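Local coordinates for AlgX/AlgJ SGNH hydrolase-like domain-containing protein (Eubacterium siraeum, PDB 4NZK), which is of unknown function but belongs to the DHHW family of the SGNH hydrolase clan and is probably related to AlgX- and AlgJ-type proteins, at residues A[73-78]-A[201-206]. Sequence-based numbering, arbitrary orientation.
Sequences GISLYG and GTMYAF
Selenomethionine Met203, in the short helix 203-206, lays its side chain along the backbone of Gly73 and ends at Ser75. Strand 70-75 is an outermost strand of a three-stranded antiparallel sheet, separate from the mixed, largely parallel sheet of this SGNH-clan chain; the contact joins a helical turn to the edge of this small sheet. CA atoms of Gly73 and Met203 lie 5.7 Å apart, and Gly73 has no side chain to stand between strand and helix. Met203 bends at chi2 (-72°) and then runs extended through chi3 (174°), which carries the chain past the Gly73 carbonyl: CG and SE each lie 3.6 Å from Gly73 O, and CE comes within 3.3 Å of that same oxygen. No hydrogen bond crosses between the segments; the fit is van der Waals contact between a selenoether side chain and the strand backbone. Gln62 of the neighbouring strand 62-67 also touches Met203, while Ile213 of helix 211-214 packs on it too. Gln62 OE1 hydrogen-bonds Ser75 OG, satisfying the buried hydroxyl. The terminal methyl CE of Met203 lies 3.3 Å from the same Ser75 OG.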
ATOM      1  N   GLY A  73      12.947 -10.953   8.336  1.00 12.41           N
ATOM      2  CA  GLY A  73      12.679 -11.692   7.110  1.00 12.26           C
ATOM      3  C   GLY A  73      12.531 -10.621   6.037  1.00 11.93           C
ATOM      4  O   GLY A  73      11.694  -9.713   6.178  1.00 13.31           O
ATOM      5  N   ILE A  74      13.352 -10.729   4.979  1.00 12.35           N
ATOM      6  CA  ILE A  74      13.424  -9.745   3.893  1.00 11.94           C
ATOM      7  C   ILE A  74      13.269 -10.418   2.564  1.00 11.97           C
ATOM      8  O   ILE A  74      14.031 -11.347   2.223  1.00 12.84           O
ATOM      9  CB  ILE A  74      14.775  -9.008   3.934  1.00 13.56           C
ATOM     10  CG1 ILE A  74      14.954  -8.364   5.312  1.00 15.64           C
ATOM     11  CG2 ILE A  74      14.857  -7.985   2.775  1.00 15.89           C
ATOM     12  CD1 ILE A  74      16.282  -7.690   5.535  1.00 17.47           C
ATOM     13  N   SER A  75      12.302  -9.950   1.782  1.00 10.51           N
ATOM     14  CA  SER A  75      12.081 -10.537   0.454  1.00 10.48           C
ATOM     15  C   SER A  75      13.143  -9.967  -0.499  1.00  9.77           C
ATOM     16  O   SER A  75      13.321  -8.755  -0.600  1.00 12.59           O
ATOM     17  CB  SER A  75      10.693 -10.153  -0.065  1.00 11.18           C
ATOM     18  OG  SER A  75       9.642 -10.656   0.704  1.00 13.54           O
ATOM     19  N   LEU A  76      13.834 -10.858  -1.200  1.00  9.80           N
ATOM     20  CA  LEU A  76      14.832 -10.468  -2.169  1.00  9.90           C
ATOM     21  C   LEU A  76      14.143 -10.124  -3.491  1.00 11.88           C
ATOM     22  O   LEU A  76      13.161 -10.727  -3.871  1.00 12.92           O
ATOM     23  CB  LEU A  76      15.873 -11.579  -2.342  1.00 12.17           C
ATOM     24  CG  LEU A  76      16.617 -11.892  -1.019  1.00 13.54           C
ATOM     25  CD1 LEU A  76      17.414 -13.182  -1.114  1.00 18.51           C
ATOM     26  CD2 LEU A  76      17.497 -10.756  -0.536  1.00 17.71           C
ATOM     27  N   TYR A  77      14.711  -9.159  -4.197  1.00 11.51           N
ATOM     28  CA  TYR A  77      14.073  -8.612  -5.394  1.00 11.67           C
ATOM     29  C   TYR A  77      14.902  -8.916  -6.623  1.00 12.44           C
ATOM     30  O   TYR A  77      16.132  -8.774  -6.580  1.00 13.18           O
ATOM     31  CB  TYR A  77      13.925  -7.094  -5.224  1.00 11.69           C
ATOM     32  CG  TYR A  77      13.176  -6.441  -6.342  1.00 11.04           C
ATOM     33  CD1 TYR A  77      11.887  -6.850  -6.707  1.00 12.48           C
ATOM     34  CD2 TYR A  77      13.702  -5.354  -6.995  1.00 12.38           C
ATOM     35  CE1 TYR A  77      11.191  -6.215  -7.725  1.00 14.24           C
ATOM     36  CE2 TYR A  77      13.016  -4.732  -8.028  1.00 12.36           C
ATOM     37  CZ  TYR A  77      11.764  -5.163  -8.382  1.00 12.54           C
ATOM     38  OH  TYR A  77      11.048  -4.587  -9.392  1.00 15.64           O
ATOM     39  N   GLY A  78      14.214  -9.305  -7.704  1.00 14.56           N
ATOM     40  CA  GLY A  78      14.875  -9.647  -8.969  1.00 16.47           C
ATOM     41  C   GLY A  78      14.819  -8.588 -10.054  1.00 15.27           C
ATOM     42  O   GLY A  78      15.517  -8.680 -11.071  1.00 19.64           O
ATOM     43  N   GLY A 201       4.007 -11.484  11.303  1.00 13.99           N
ATOM     44  CA  GLY A 201       3.328 -11.316  10.039  1.00 14.03           C
ATOM     45  C   GLY A 201       3.611 -12.434   9.042  1.00 14.13           C
ATOM     46  O   GLY A 201       4.001 -13.561   9.421  1.00 13.17           O
ATOM     47  N   THR A 202       3.473 -12.076   7.770  1.00 12.93           N
ATOM     48  CA  THR A 202       3.578 -13.035   6.682  1.00 11.93           C
ATOM     49  C   THR A 202       4.948 -13.658   6.527  1.00 12.93           C
ATOM     50  O   THR A 202       5.044 -14.692   5.861  1.00 13.96           O
ATOM     51  CB  THR A 202       3.208 -12.439   5.318  1.00 15.57           C
ATOM     52  OG1 THR A 202       4.066 -11.346   5.092  1.00 14.58           O
ATOM     53  CG2 THR A 202       1.783 -11.956   5.287  1.00 18.37           C
HETATM   54  N   MSE A 203       6.005 -13.071   7.103  1.00 11.74           N
HETATM   55  CA  MSE A 203       7.329 -13.639   6.961  1.00 12.01           C
HETATM   56  C   MSE A 203       7.434 -14.989   7.622  1.00 12.97           C
HETATM   57  O   MSE A 203       8.303 -15.777   7.264  1.00 12.86           O
HETATM   58  CB  MSE A 203       8.492 -12.772   7.472  1.00 12.55           C
HETATM   59  CG  MSE A 203       8.664 -11.588   6.562  1.00 13.75           C
HETATM   60 SE   MSE A 203       9.430 -12.190   4.861  0.75 12.63          SE
HETATM   61  CE  MSE A 203       9.282 -10.469   4.024  1.00 19.26           C
ATOM     62  N   TYR A 204       6.578 -15.277   8.591  1.00 11.85           N
ATOM     63  CA  TYR A 204       6.640 -16.613   9.237  1.00 12.37           C
ATOM     64  C   TYR A 204       6.332 -17.667   8.162  1.00 11.93           C
ATOM     65  O   TYR A 204       7.147 -18.548   7.902  1.00 13.71           O
ATOM     66  CB  TYR A 204       5.749 -16.651  10.484  1.00 13.82           C
ATOM     67  CG  TYR A 204       5.820 -17.932  11.273  1.00 13.58           C
ATOM     68  CD1 TYR A 204       7.031 -18.586  11.497  1.00 15.45           C
ATOM     69  CD2 TYR A 204       4.685 -18.451  11.863  1.00 18.00           C
ATOM     70  CE1 TYR A 204       7.081 -19.776  12.239  1.00 18.30           C
ATOM     71  CE2 TYR A 204       4.735 -19.634  12.585  1.00 17.13           C
ATOM     72  CZ  TYR A 204       5.917 -20.277  12.789  1.00 17.16           C
ATOM     73  OH  TYR A 204       5.933 -21.431  13.560  1.00 20.89           O
ATOM     74  N   ALA A 205       5.202 -17.523   7.473  1.00 12.66           N
ATOM     75  CA  ALA A 205       4.863 -18.441   6.390  1.00 13.03           C
ATOM     76  C   ALA A 205       5.841 -18.354   5.218  1.00 11.98           C
ATOM     77  O   ALA A 205       6.241 -19.382   4.660  1.00 13.83           O
ATOM     78  CB  ALA A 205       3.440 -18.173   5.906  1.00 14.60           C
ATOM     79  N   PHE A 206       6.201 -17.131   4.803  1.00 12.34           N
ATOM     80  CA  PHE A 206       7.041 -16.967   3.606  1.00 11.04           C
ATOM     81  C   PHE A 206       8.436 -17.585   3.783  1.00 10.98           C
ATOM     82  O   PHE A 206       9.070 -17.952   2.806  1.00 12.70           O
ATOM     83  CB  PHE A 206       7.201 -15.504   3.218  1.00 15.03           C
ATOM     84  CG  PHE A 206       6.119 -14.938   2.341  1.00 17.37           C
ATOM     85  CD1 PHE A 206       4.791 -14.985   2.683  1.00 17.27           C
ATOM     86  CD2 PHE A 206       6.473 -14.312   1.172  1.00 25.71           C
ATOM     87  CE1 PHE A 206       3.829 -14.387   1.883  1.00 19.05           C
ATOM     88  CE2 PHE A 206       5.527 -13.743   0.338  1.00 21.88           C
ATOM     89  CZ  PHE A 206       4.198 -13.762   0.710  1.00 21.85           C
TER